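Local coordinates for mosquitocidal toxin (Lysinibacillus sphaericus, PDB 2VSE), which probably modifies target proteins in mosquito larvae by ADP-ribosylation, through an enzymatic domain carried together with four ricin-B-like lectin domains, at residues Y562-V567 against W688-L693; I568-I573 against E784-K789; Q646-F651 against G682-K687; K661-N666 against I673-Q678. All blocks are in the same frame, centred on the assembly; numbering follows the deposited sequence.

Interaction 1: Y562-V567 against W688-L693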
loop_
_atom_site.group_PDB
_atom_site.type_symbol
_atom_site.label_atom_id
_atom_site.label_comp_id
_atom_site.label_asym_id
_atom_site.label_seq_id
_atom_site.Cartn_x
_atom_site.Cartn_y
_atom_site.Cartn_z
ATOM N N TYR A 562 -15.404 12.788 17.176
ATOM C CA TYR A 562 -15.703 12.951 15.772
ATOM C C TYR A 562 -17.008 13.680 15.571
ATOM O O TYR A 562 -17.882 13.664 16.437
ATOM C CB TYR A 562 -15.848 11.578 15.115
ATOM C CG TYR A 562 -14.562 10.820 14.856
ATOM C CD1 TYR A 562 -13.906 10.944 13.636
ATOM C CD2 TYR A 562 -14.022 9.956 15.812
ATOM C CE1 TYR A 562 -12.744 10.244 13.373
ATOM C CE2 TYR A 562 -12.851 9.242 15.553
ATOM C CZ TYR A 562 -12.220 9.394 14.323
ATOM O OH TYR A 562 -11.049 8.718 14.017
ATOM N N GLN A 563 -17.129 14.316 14.411
ATOM C CA GLN A 563 -18.420 14.699 13.876
ATOM C C GLN A 563 -18.607 13.931 12.585
ATOM O O GLN A 563 -17.631 13.631 11.879
ATOM C CB GLN A 563 -18.459 16.187 13.609
ATOM C CG GLN A 563 -18.238 17.007 14.840
ATOM C CD GLN A 563 -18.587 18.457 14.615
ATOM O OE1 GLN A 563 -17.850 19.181 13.951
ATOM N NE2 GLN A 563 -19.716 18.887 15.153
ATOM N N PHE A 564 -19.855 13.605 12.283
ATOM C CA PHE A 564 -20.207 12.950 11.023
ATOM C C PHE A 564 -20.872 13.964 10.103
ATOM O O PHE A 564 -21.995 14.386 10.354
ATOM C CB PHE A 564 -21.143 11.770 11.283
ATOM C CG PHE A 564 -20.603 10.782 12.258
ATOM C CD1 PHE A 564 -19.995 9.610 11.813
ATOM C CD2 PHE A 564 -20.686 11.017 13.629
ATOM C CE1 PHE A 564 -19.488 8.687 12.717
ATOM C CE2 PHE A 564 -20.172 10.105 14.542
ATOM C CZ PHE A 564 -19.579 8.937 14.086
ATOM N N MET A 565 -20.169 14.356 9.053
ATOM C CA MET A 565 -20.681 15.322 8.078
ATOM C C MET A 565 -21.279 14.560 6.907
ATOM O O MET A 565 -20.658 13.603 6.439
ATOM C CB MET A 565 -19.533 16.190 7.566
ATOM C CG MET A 565 -18.794 16.988 8.625
ATOM S SD MET A 565 -17.418 17.831 7.834
ATOM C CE MET A 565 -16.191 16.523 7.834
ATOM N N THR A 566 -22.463 14.961 6.432
ATOM C CA THR A 566 -23.021 14.340 5.224
ATOM C C THR A 566 -22.151 14.739 4.038
ATOM O O THR A 566 -21.610 15.850 3.998
ATOM C CB THR A 566 -24.502 14.723 4.946
ATOM O OG1 THR A 566 -24.594 16.077 4.473
ATOM C CG2 THR A 566 -25.372 14.539 6.181
ATOM N N VAL A 567 -22.002 13.816 3.095
ATOM C CA VAL A 567 -21.272 14.036 1.856
ATOM C C VAL A 567 -21.926 15.114 0.993
ATOM O O VAL A 567 -21.233 15.914 0.359
ATOM C CB VAL A 567 -21.167 12.696 1.088
ATOM C CG1 VAL A 567 -21.033 12.894 -0.430
ATOM C CG2 VAL A 567 -20.017 11.880 1.652
ATOM N N TRP A 688 -20.623 9.577 4.740
ATOM C CA TRP A 688 -20.260 10.628 5.672
ATOM C C TRP A 688 -18.772 10.903 5.611
ATOM O O TRP A 688 -17.967 9.978 5.472
ATOM C CB TRP A 688 -20.623 10.236 7.109
ATOM C CG TRP A 688 -22.074 9.836 7.333
ATOM C CD1 TRP A 688 -22.649 8.634 7.035
ATOM C CD2 TRP A 688 -23.097 10.623 7.944
ATOM N NE1 TRP A 688 -23.966 8.631 7.403
ATOM C CE2 TRP A 688 -24.270 9.841 7.963
ATOM C CE3 TRP A 688 -23.144 11.925 8.461
ATOM C CZ2 TRP A 688 -25.483 10.319 8.477
ATOM C CZ3 TRP A 688 -24.350 12.395 8.981
ATOM C CH2 TRP A 688 -25.498 11.592 8.979
ATOM N N TYR A 689 -18.417 12.178 5.697
ATOM C CA TYR A 689 -17.037 12.571 5.921
ATOM C C TYR A 689 -16.842 12.744 7.433
ATOM O O TYR A 689 -17.726 13.286 8.130
ATOM C CB TYR A 689 -16.705 13.873 5.188
ATOM C CG TYR A 689 -16.570 13.750 3.685
ATOM C CD1 TYR A 689 -15.553 12.987 3.125
ATOM C CD2 TYR A 689 -17.424 14.446 2.814
ATOM C CE1 TYR A 689 -15.407 12.873 1.756
ATOM C CE2 TYR A 689 -17.274 14.345 1.437
ATOM C CZ TYR A 689 -16.259 13.549 0.927
ATOM O OH TYR A 689 -16.059 13.415 -0.429
ATOM N N LEU A 690 -15.693 12.291 7.932
ATOM C CA LEU A 690 -15.400 12.336 9.361
ATOM C C LEU A 690 -14.540 13.536 9.722
ATOM O O LEU A 690 -13.481 13.728 9.154
ATOM C CB LEU A 690 -14.697 11.041 9.822
ATOM C CG LEU A 690 -15.468 9.720 9.694
ATOM C CD1 LEU A 690 -14.609 8.516 10.072
ATOM C CD2 LEU A 690 -16.693 9.752 10.558
ATOM N N ARG A 691 -15.010 14.356 10.652
ATOM C CA ARG A 691 -14.150 15.368 11.252
ATOM C C ARG A 691 -13.676 14.803 12.557
ATOM O O ARG A 691 -14.452 14.595 13.499
ATOM C CB ARG A 691 -14.840 16.709 11.464
ATOM C CG ARG A 691 -13.971 17.728 12.200
ATOM C CD ARG A 691 -14.263 19.186 11.775
ATOM N NE ARG A 691 -15.696 19.456 11.700
ATOM C CZ ARG A 691 -16.341 19.938 10.639
ATOM N NH1 ARG A 691 -15.702 20.269 9.537
ATOM N NH2 ARG A 691 -17.645 20.121 10.707
ATOM N N HIS A 692 -12.387 14.529 12.581
ATOM C CA HIS A 692 -11.720 14.073 13.750
ATOM C C HIS A 692 -11.278 15.324 14.510
ATOM O O HIS A 692 -10.229 15.900 14.220
ATOM C CB HIS A 692 -10.532 13.203 13.334
ATOM C CG HIS A 692 -9.849 12.524 14.475
ATOM N ND1 HIS A 692 -8.592 11.973 14.361
ATOM C CD2 HIS A 692 -10.235 12.316 15.756
ATOM C CE1 HIS A 692 -8.236 11.448 15.519
ATOM N NE2 HIS A 692 -9.214 11.649 16.384
ATOM N N LEU A 693 -12.097 15.744 15.472
ATOM C CA LEU A 693 -11.868 16.993 16.220
ATOM C C LEU A 693 -10.620 16.873 17.059
ATOM O O LEU A 693 -9.871 17.824 17.255
ATOM C CB LEU A 693 -13.051 17.288 17.143
ATOM C CG LEU A 693 -14.366 17.585 16.439
ATOM C CD1 LEU A 693 -15.552 17.206 17.287
ATOM C CD2 LEU A 693 -14.422 19.046 16.048
#

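Interaction 2: I568-I573 against E784-K789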
loop_
_atom_site.group_PDB
_atom_site.type_symbol
_atom_site.label_atom_id
_atom_site.label_comp_id
_atom_site.label_asym_id
_atom_site.label_seq_id
_atom_site.Cartn_x
_atom_site.Cartn_y
_atom_site.Cartn_z
ATOM N N ILE A 568 -23.254 15.139 0.977
ATOM C CA ILE A 568 -23.972 16.027 0.079
ATOM C C ILE A 568 -23.910 17.462 0.571
ATOM O O ILE A 568 -23.834 18.386 -0.230
ATOM C CB ILE A 568 -25.439 15.564 -0.142
ATOM C CG1 ILE A 568 -25.466 14.377 -1.110
ATOM C CG2 ILE A 568 -26.323 16.718 -0.681
ATOM C CD1 ILE A 568 -26.655 13.446 -0.931
ATOM N N ASN A 569 -23.948 17.633 1.889
ATOM C CA ASN A 569 -23.842 18.943 2.510
ATOM C C ASN A 569 -23.010 18.863 3.798
ATOM O O ASN A 569 -23.515 18.496 4.858
ATOM C CB ASN A 569 -25.242 19.507 2.789
ATOM C CG ASN A 569 -25.209 20.915 3.355
ATOM O OD1 ASN A 569 -24.144 21.466 3.639
ATOM N ND2 ASN A 569 -26.386 21.512 3.520
ATOM N N GLN A 570 -21.736 19.223 3.711
ATOM C CA GLN A 570 -20.815 19.064 4.853
ATOM C C GLN A 570 -21.151 19.969 6.033
ATOM O O GLN A 570 -20.698 19.720 7.144
ATOM C CB GLN A 570 -19.358 19.261 4.441
ATOM C CG GLN A 570 -18.793 18.121 3.621
ATOM C CD GLN A 570 -17.328 18.326 3.261
ATOM O OE1 GLN A 570 -16.953 18.300 2.090
ATOM N NE2 GLN A 570 -16.495 18.526 4.268
ATOM N N ASP A 571 -21.939 21.011 5.799
ATOM C CA ASP A 571 -22.447 21.851 6.881
ATOM C C ASP A 571 -23.459 21.091 7.772
ATOM O O ASP A 571 -23.720 21.492 8.903
ATOM C CB ASP A 571 -23.063 23.145 6.306
ATOM C CG ASP A 571 -22.005 24.129 5.759
ATOM O OD1 ASP A 571 -20.800 23.791 5.747
ATOM O OD2 ASP A 571 -22.367 25.251 5.338
ATOM N N LEU A 572 -24.021 19.993 7.271
ATOM C CA LEU A 572 -24.960 19.204 8.064
ATOM C C LEU A 572 -24.259 18.021 8.707
ATOM O O LEU A 572 -23.549 17.255 8.035
ATOM C CB LEU A 572 -26.149 18.737 7.223
ATOM C CG LEU A 572 -27.058 19.835 6.638
ATOM C CD1 LEU A 572 -28.201 19.234 5.846
ATOM C CD2 LEU A 572 -27.606 20.781 7.705
ATOM N N ILE A 573 -24.449 17.887 10.016
ATOM C CA ILE A 573 -23.822 16.826 10.789
ATOM C C ILE A 573 -24.875 16.029 11.556
ATOM O O ILE A 573 -26.019 16.468 11.678
ATOM C CB ILE A 573 -22.771 17.391 11.772
ATOM C CG1 ILE A 573 -23.331 18.592 12.545
ATOM C CG2 ILE A 573 -21.493 17.786 11.040
ATOM C CD1 ILE A 573 -24.157 18.230 13.740
ATOM N N GLU A 784 -12.477 24.708 7.578
ATOM C CA GLU A 784 -13.141 23.450 7.220
ATOM C C GLU A 784 -12.872 23.121 5.770
ATOM O O GLU A 784 -13.181 23.923 4.893
ATOM C CB GLU A 784 -14.651 23.561 7.460
ATOM C CG GLU A 784 -15.027 23.990 8.887
ATOM C CD GLU A 784 -16.519 24.308 9.079
ATOM O OE1 GLU A 784 -17.258 24.498 8.083
ATOM O OE2 GLU A 784 -16.956 24.353 10.255
ATOM N N TYR A 785 -12.286 21.953 5.522
ATOM C CA TYR A 785 -12.044 21.505 4.181
ATOM C C TYR A 785 -13.340 21.014 3.548
ATOM O O TYR A 785 -14.078 20.242 4.158
ATOM C CB TYR A 785 -10.988 20.383 4.139
ATOM C CG TYR A 785 -10.613 20.019 2.714
ATOM C CD1 TYR A 785 -9.936 20.936 1.898
ATOM C CD2 TYR A 785 -10.974 18.805 2.164
ATOM C CE1 TYR A 785 -9.602 20.639 0.581
ATOM C CE2 TYR A 785 -10.655 18.493 0.835
ATOM C CZ TYR A 785 -9.965 19.424 0.060
ATOM O OH TYR A 785 -9.624 19.143 -1.235
ATOM N N ASN A 786 -13.603 21.460 2.318
ATOM C CA ASN A 786 -14.752 20.984 1.574
ATOM C C ASN A 786 -14.303 20.104 0.412
ATOM O O ASN A 786 -13.577 20.555 -0.474
ATOM C CB ASN A 786 -15.643 22.151 1.115
ATOM C CG ASN A 786 -16.914 21.676 0.426
ATOM O OD1 ASN A 786 -16.899 21.335 -0.753
ATOM N ND2 ASN A 786 -18.011 21.631 1.164
ATOM N N PHE A 787 -14.730 18.847 0.435
ATOM C CA PHE A 787 -14.194 17.818 -0.453
ATOM C C PHE A 787 -14.662 17.983 -1.882
ATOM O O PHE A 787 -13.907 17.765 -2.829
ATOM C CB PHE A 787 -14.570 16.423 0.051
ATOM C CG PHE A 787 -13.749 15.976 1.209
ATOM C CD1 PHE A 787 -12.639 15.147 1.007
ATOM C CD2 PHE A 787 -14.055 16.398 2.501
ATOM C CE1 PHE A 787 -11.850 14.750 2.075
ATOM C CE2 PHE A 787 -13.269 16.003 3.583
ATOM C CZ PHE A 787 -12.164 15.182 3.375
ATOM N N ASN A 788 -15.920 18.366 -2.023
ATOM C CA ASN A 788 -16.521 18.505 -3.314
ATOM C C ASN A 788 -16.044 19.778 -4.046
ATOM O O ASN A 788 -15.675 19.694 -5.218
ATOM C CB ASN A 788 -18.039 18.404 -3.158
ATOM C CG ASN A 788 -18.793 19.082 -4.271
ATOM O OD1 ASN A 788 -18.758 18.646 -5.417
ATOM N ND2 ASN A 788 -19.508 20.141 -3.928
ATOM N N LYS A 789 -16.007 20.929 -3.363
ATOM C CA LYS A 789 -15.493 22.160 -3.989
ATOM C C LYS A 789 -13.973 22.295 -3.935
ATOM O O LYS A 789 -13.406 23.141 -4.619
ATOM C CB LYS A 789 -16.137 23.432 -3.419
ATOM C CG LYS A 789 -17.647 23.420 -3.262
ATOM C CD LYS A 789 -18.388 22.958 -4.492
ATOM C CE LYS A 789 -18.690 24.072 -5.446
ATOM N NZ LYS A 789 -19.934 23.758 -6.191
HETATM O O HOH W 1 -18.265 17.889 0.072
HETATM O O HOH W 2 -20.578 20.483 1.477
HETATM O O HOH W 3 -18.290 22.537 6.346
#

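Interaction 3: Q646-F651 against G682-K687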
loop_
_atom_site.group_PDB
_atom_site.type_symbol
_atom_site.label_atom_id
_atom_site.label_comp_id
_atom_site.label_asym_id
_atom_site.label_seq_id
_atom_site.Cartn_x
_atom_site.Cartn_y
_atom_site.Cartn_z
ATOM N N GLN A 646 -14.774 4.783 1.527
ATOM C CA GLN A 646 -15.233 4.898 0.139
ATOM C C GLN A 646 -14.155 5.554 -0.721
ATOM O O GLN A 646 -13.235 6.171 -0.192
ATOM C CB GLN A 646 -16.551 5.680 0.083
ATOM C CG GLN A 646 -17.667 5.117 0.991
ATOM C CD GLN A 646 -18.121 3.713 0.590
ATOM O OE1 GLN A 646 -18.736 3.522 -0.462
ATOM N NE2 GLN A 646 -17.818 2.727 1.430
ATOM N N THR A 647 -14.255 5.406 -2.038
ATOM C CA THR A 647 -13.215 5.885 -2.963
ATOM C C THR A 647 -13.053 7.411 -2.946
ATOM O O THR A 647 -12.050 7.955 -3.426
ATOM C CB THR A 647 -13.478 5.405 -4.415
ATOM O OG1 THR A 647 -14.797 5.792 -4.815
ATOM C CG2 THR A 647 -13.355 3.897 -4.522
ATOM N N ASP A 648 -14.043 8.098 -2.400
ATOM C CA ASP A 648 -14.022 9.549 -2.376
ATOM C C ASP A 648 -13.589 10.096 -1.008
ATOM O O ASP A 648 -13.675 11.303 -0.756
ATOM C CB ASP A 648 -15.390 10.111 -2.799
ATOM C CG ASP A 648 -16.533 9.695 -1.859
ATOM O OD1 ASP A 648 -16.291 9.064 -0.805
ATOM O OD2 ASP A 648 -17.697 10.017 -2.181
ATOM N N GLY A 649 -13.147 9.199 -0.130
ATOM C CA GLY A 649 -12.609 9.575 1.184
ATOM C C GLY A 649 -13.640 9.555 2.294
ATOM O O GLY A 649 -13.301 9.710 3.474
ATOM N N SER A 650 -14.902 9.362 1.928
ATOM C CA SER A 650 -15.967 9.294 2.922
ATOM C C SER A 650 -16.081 7.881 3.483
ATOM O O SER A 650 -15.370 6.962 3.052
ATOM C CB SER A 650 -17.303 9.728 2.318
ATOM O OG SER A 650 -17.753 8.791 1.343
ATOM N N PHE A 651 -16.991 7.715 4.441
ATOM C CA PHE A 651 -17.249 6.426 5.069
ATOM C C PHE A 651 -18.720 6.064 5.006
ATOM O O PHE A 651 -19.599 6.928 4.946
ATOM C CB PHE A 651 -16.812 6.422 6.539
ATOM C CG PHE A 651 -15.326 6.329 6.724
ATOM C CD1 PHE A 651 -14.733 5.113 7.051
ATOM C CD2 PHE A 651 -14.517 7.451 6.544
ATOM C CE1 PHE A 651 -13.368 5.011 7.196
ATOM C CE2 PHE A 651 -13.141 7.364 6.696
ATOM C CZ PHE A 651 -12.562 6.146 7.018
ATOM N N GLY A 682 -24.922 2.529 -2.109
ATOM C CA GLY A 682 -23.769 3.226 -2.672
ATOM C C GLY A 682 -23.986 4.693 -2.984
ATOM O O GLY A 682 -23.032 5.395 -3.322
ATOM N N GLN A 683 -25.232 5.161 -2.873
ATOM C CA GLN A 683 -25.565 6.561 -3.169
ATOM C C GLN A 683 -24.975 7.480 -2.117
ATOM O O GLN A 683 -24.615 7.034 -1.022
ATOM C CB GLN A 683 -27.086 6.784 -3.274
ATOM C CG GLN A 683 -27.837 5.830 -4.216
ATOM C CD GLN A 683 -27.557 6.039 -5.704
ATOM O OE1 GLN A 683 -28.323 5.574 -6.554
ATOM N NE2 GLN A 683 -26.462 6.721 -6.026
ATOM N N ASN A 684 -24.889 8.763 -2.450
ATOM C CA ASN A 684 -24.248 9.745 -1.586
ATOM C C ASN A 684 -24.943 9.974 -0.251
ATOM O O ASN A 684 -24.288 10.296 0.731
ATOM C CB ASN A 684 -24.071 11.061 -2.337
ATOM C CG ASN A 684 -22.837 11.059 -3.203
ATOM O OD1 ASN A 684 -21.953 10.212 -3.042
ATOM N ND2 ASN A 684 -22.758 12.010 -4.123
ATOM N N ASN A 685 -26.258 9.780 -0.210
ATOM C CA ASN A 685 -27.031 10.009 1.013
ATOM C C ASN A 685 -26.798 8.982 2.115
ATOM O O ASN A 685 -27.476 8.998 3.137
ATOM C CB ASN A 685 -28.523 10.103 0.701
ATOM C CG ASN A 685 -29.024 8.947 -0.131
ATOM O OD1 ASN A 685 -28.874 7.777 0.236
ATOM N ND2 ASN A 685 -29.646 9.269 -1.260
ATOM N N GLN A 686 -25.843 8.088 1.901
ATOM C CA GLN A 686 -25.500 7.061 2.882
ATOM C C GLN A 686 -24.062 7.227 3.367
ATOM O O GLN A 686 -23.557 6.422 4.155
ATOM C CB GLN A 686 -25.680 5.685 2.260
ATOM C CG GLN A 686 -27.100 5.388 1.823
ATOM C CD GLN A 686 -27.302 3.942 1.484
ATOM O OE1 GLN A 686 -26.515 3.353 0.745
ATOM N NE2 GLN A 686 -28.351 3.349 2.026
ATOM N N LYS A 687 -23.411 8.289 2.909
ATOM C CA LYS A 687 -21.984 8.440 3.104
ATOM C C LYS A 687 -21.673 9.679 3.933
ATOM O O LYS A 687 -22.372 10.695 3.852
ATOM C CB LYS A 687 -21.271 8.456 1.748
ATOM C CG LYS A 687 -21.391 7.136 0.975
ATOM C CD LYS A 687 -21.272 7.318 -0.526
ATOM C CE LYS A 687 -19.950 7.963 -0.927
ATOM N NZ LYS A 687 -19.904 8.291 -2.378
#

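Interaction 4: K661-N666 against I673-Q678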
loop_
_atom_site.group_PDB
_atom_site.type_symbol
_atom_site.label_atom_id
_atom_site.label_comp_id
_atom_site.label_asym_id
_atom_site.label_seq_id
_atom_site.Cartn_x
_atom_site.Cartn_y
_atom_site.Cartn_z
ATOM N N LYS A 661 -27.298 -3.161 6.651
ATOM C CA LYS A 661 -27.869 -1.879 7.089
ATOM C C LYS A 661 -26.808 -0.831 7.429
ATOM O O LYS A 661 -25.826 -1.122 8.111
ATOM C CB LYS A 661 -28.770 -2.058 8.318
ATOM C CG LYS A 661 -29.997 -2.930 8.114
ATOM C CD LYS A 661 -31.048 -2.279 7.224
ATOM C CE LYS A 661 -32.191 -3.249 6.954
ATOM N NZ LYS A 661 -33.028 -2.789 5.819
ATOM N N ILE A 662 -27.033 0.392 6.962
ATOM C CA ILE A 662 -26.178 1.527 7.295
ATOM C C ILE A 662 -27.026 2.700 7.759
ATOM O O ILE A 662 -28.239 2.717 7.536
ATOM C CB ILE A 662 -25.420 2.005 6.076
ATOM C CG1 ILE A 662 -26.421 2.446 5.000
ATOM C CG2 ILE A 662 -24.458 0.928 5.595
ATOM C CD1 ILE A 662 -25.817 2.571 3.664
ATOM N N PHE A 663 -26.404 3.683 8.401
ATOM C CA PHE A 663 -27.139 4.898 8.744
ATOM C C PHE A 663 -26.886 6.049 7.772
ATOM O O PHE A 663 -25.737 6.405 7.471
ATOM C CB PHE A 663 -27.011 5.308 10.229
ATOM C CG PHE A 663 -25.631 5.740 10.653
ATOM C CD1 PHE A 663 -25.209 7.057 10.481
ATOM C CD2 PHE A 663 -24.768 4.843 11.272
ATOM C CE1 PHE A 663 -23.942 7.460 10.884
ATOM C CE2 PHE A 663 -23.503 5.243 11.696
ATOM C CZ PHE A 663 -23.087 6.547 11.495
ATOM N N GLY A 664 -27.987 6.597 7.268
ATOM C CA GLY A 664 -27.955 7.680 6.302
ATOM C C GLY A 664 -29.262 8.429 6.353
ATOM O O GLY A 664 -29.995 8.355 7.343
ATOM N N THR A 665 -29.559 9.153 5.285
ATOM C CA THR A 665 -30.800 9.889 5.198
ATOM C C THR A 665 -31.598 9.363 4.027
ATOM O O THR A 665 -31.019 8.889 3.042
ATOM C CB THR A 665 -30.533 11.385 5.002
ATOM O OG1 THR A 665 -29.698 11.571 3.852
ATOM C CG2 THR A 665 -29.825 11.961 6.217
ATOM N N ASN A 666 -32.926 9.421 4.160
ATOM C CA ASN A 666 -33.839 9.223 3.047
ATOM C C ASN A 666 -33.750 10.442 2.153
ATOM O O ASN A 666 -34.029 11.563 2.602
ATOM C CB ASN A 666 -35.279 9.061 3.544
ATOM C CG ASN A 666 -35.874 7.708 3.194
ATOM O OD1 ASN A 666 -35.222 6.666 3.324
ATOM N ND2 ASN A 666 -37.118 7.718 2.742
ATOM N N ILE A 673 -33.820 16.508 9.393
ATOM C CA ILE A 673 -34.403 15.227 8.967
ATOM C C ILE A 673 -33.675 14.065 9.627
ATOM O O ILE A 673 -32.442 14.040 9.652
ATOM C CB ILE A 673 -34.476 15.021 7.426
ATOM C CG1 ILE A 673 -33.100 15.173 6.782
ATOM C CG2 ILE A 673 -35.509 15.955 6.793
ATOM C CD1 ILE A 673 -32.825 14.133 5.723
ATOM N N PRO A 674 -34.438 13.113 10.184
ATOM C CA PRO A 674 -33.865 11.986 10.916
ATOM C C PRO A 674 -33.026 11.068 10.043
ATOM O O PRO A 674 -33.356 10.853 8.871
ATOM C CB PRO A 674 -35.105 11.238 11.431
ATOM C CG PRO A 674 -36.203 11.631 10.502
ATOM C CD PRO A 674 -35.913 13.062 10.169
ATOM N N LEU A 675 -31.936 10.557 10.621
ATOM C CA LEU A 675 -31.172 9.461 10.039
ATOM C C LEU A 675 -32.052 8.216 10.006
ATOM O O LEU A 675 -32.927 8.035 10.860
ATOM C CB LEU A 675 -29.911 9.168 10.857
ATOM C CG LEU A 675 -28.928 10.233 11.368
ATOM C CD1 LEU A 675 -27.582 9.570 11.684
ATOM C CD2 LEU A 675 -28.718 11.396 10.411
ATOM N N LYS A 676 -31.827 7.369 9.009
ATOM C CA LYS A 676 -32.622 6.172 8.823
ATOM C C LYS A 676 -31.691 5.042 8.456
ATOM O O LYS A 676 -30.710 5.256 7.736
ATOM C CB LYS A 676 -33.669 6.382 7.724
ATOM C CG LYS A 676 -34.793 7.358 8.083
ATOM C CD LYS A 676 -35.783 6.736 9.102
ATOM C CE LYS A 676 -36.961 7.746 9.304
ATOM N NZ LYS A 676 -38.192 6.979 9.757
ATOM N N ALA A 677 -31.986 3.850 8.975
ATOM C CA ALA A 677 -31.251 2.651 8.616
ATOM C C ALA A 677 -31.776 2.190 7.270
ATOM O O ALA A 677 -32.988 2.170 7.047
ATOM C CB ALA A 677 -31.440 1.580 9.666
ATOM N N GLN A 678 -30.868 1.845 6.364
ATOM C CA GLN A 678 -31.266 1.455 5.014
ATOM C C GLN A 678 -30.299 0.453 4.395
ATOM O O GLN A 678 -29.137 0.383 4.789
ATOM C CB GLN A 678 -31.432 2.695 4.120
ATOM C CG GLN A 678 -30.596 3.910 4.545
ATOM C CD GLN A 678 -30.551 5.021 3.504
ATOM O OE1 GLN A 678 -31.137 4.917 2.429
ATOM N NE2 GLN A 678 -29.838 6.084 3.820
HETATM O O HOH W 4 -34.134 -0.392 5.507
#

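Interaction 1: Y562-V567 against W688-L693
Gln563 OE1 is gripped by the guanidinium of Arg691. Arg691 NE gives the firmer bond, 3.1 Å from Gln563 OE1, and Arg691 NH2 adds a weak one. OE1 lies in the guanidinium plane, although the amide is turned 54° against it. The two residues form a hydrogen-bonded antiparallel pair between the first and last strands of a ricin-B-like beta-trefoil domain, which are neighbours in its barrel. Gln563 NE2 is held by Asn588 and Gln594. On the same face, Met565 SD sits over the guanidinium, 3.4 Å from Arg691 NH1. The bend of Met565 at chi3 (-83°) brings its CE back to Tyr689 CB at 3.8 Å. The opposite face carries Tyr562, Phe564 and Leu690. Phe564 CD1 lies 3.5 Å from Leu690 CD2. At one end, the rings of Tyr562 and His692 form an offset stack with planes 12° apart. At the other end, Val567 CG2 makes a CH-pi contact over the face of Tyr689, 4.1 Å from the ring centroid.

Interaction 2: I568-I573 against E784-K789
A type I beta turn from Asn569 to Leu572 faces the end of strand 784-786 and the helical-type bend after it, with CA atoms of Gln570 and Asn786 7.2 Å apart. This is part of an interface between two ricin-B-like domains, and between these two segments Gln570 carries most of the contact. Gln570 reaches over with its chain extended beyond CG (chi2 -178°), and its amide bridges two backbone groups. Gln570 OE1 accepts from Phe787 N at 2.8 Å, on a lone pair and nearly straight (N-H...O 170°). Gln570 NE2 donates to Tyr785 O at 3.0 Å, with that oxygen 27° out of the amide plane. Both bonds fix the amide's rotation. OE1 also lies at the edge of the Phe787 ring, while Tyr689 stacks on that ring. A water joins Gln570 N to Asn786 ND2. Within the segments, Asn569 OD1 makes an Asx turn with Asp571 N, and Asn786 OD1 accepts from Lys789 N. Asp571 and Glu784 bring like charges close, but Arg795 forms salt bridges with both. Glu784 OE2 is also bonded to the hydroxyl of Tyr590. Another water donates to Asp571 OD1 at 2.9 Å and to Glu784 OE1 at 2.8 Å.

Interaction 3: Q646-F651 against G682-K687
Two loops meet here: residues 646-649 form a type I beta turn, and residues 684-686 form a short 3-10 segment. Their backbones come closest at Phe651 and Lys687, with CA atoms 5.5 Å apart and a CA-H...O contact from Lys687 to Phe651 O. Lys687 bends at chi3 (58°) and ends in a salt bridge, with its NZ 2.8 Å from Asp648 OD2. The ammonium approaches from above the carboxylate plane, 40° out of it. Lys687 NZ also donates to Asn684 OD1 of its own loop at 2.9 Å, which helps fix the ammonium group. Asp648 OD1 takes Ser650 OG on its syn lone pair at 2.6 Å and Ser650 N on its anti side at 3.1 Å. The bond to Ser650 N closes an Asx turn, and together the pair holds the carboxylate's rotation. These loops lead into strands 651-655 and 688-692 of the ricin-B-like beta-trefoil barrel, where a backbone bond joins Phe651 and Trp688. Asp648 O accepts from Tyr689 OH of the latter strand. The aliphatic part of Lys687 runs past Ser650, with CE 3.3 Å from Ser650 OG. The Gln646 side chain crosses at a slant, with its CG 4.1 Å from Lys687 CE.

Interaction 4: K661-N666 against I673-Q678
Four backbone hydrogen bonds join Ile662 with Gln678 and Gly664 with Lys676 in a beta hairpin of a ricin-B-like beta-trefoil domain. The shortest runs from Lys676 N to Gly664 O, at 2.7 Å. Between these pairs, Phe663 and Ala677 form a non-hydrogen-bonded pair whose side chains face the domain interior. This is the tightly packed side. Phe663 and Leu675 lie side by side and point the same way, with Phe663 CD1 3.7 Å from Leu675 CD1. Trp641, Phe653 and Trp688 pack around the Phe663 ring, and Ile629 touches Phe663, Leu675 and Ala677. Further along, Ile673 CD1 meets Thr665 CB at 3.7 Å, where the two side chains cross at about a right angle. On the other face Ile662 is still buried, but Lys676 and Gln678 are partly exposed to solvent. Lys676 leads away from the partner strand to a salt bridge with Asp627. Lys661 bends at chi2 (-70°) and passes over the carbonyl of Gln678. Its NZ forms a salt bridge with Asp679, and a water links NZ to Ala677 O. Gln678 lies across Gly664, with its NE2 3.5 Å from Gly664 C. Gln678 NE2 then makes a weak bond to Thr665 O at 3.1 Å.

In the fold
Interactions 1, 3 and 4 belong to one ricin-B-like domain, and interaction 2 joins that domain to the next. Interactions 3 and 4 are nested within the loop closed by interaction 1. The centre of interaction 1 lies about 9 Å from that of interaction 2, about 12 Å from that of interaction 3 and about 15 Å from that of interaction 4. Trp688 connects three: its NE1 is 2.8 Å from Phe663 O of interaction 4, and its O is 2.7 Å from Phe651 N of interaction 3. Thr566 N lies 3.0 Å from Leu572 O, tying interaction 1 to the turn of interaction 2. Asn685 O, 3.0 Å from Thr665 N, joins interactions 3 and 4. Interactions 2 and 4 do not touch.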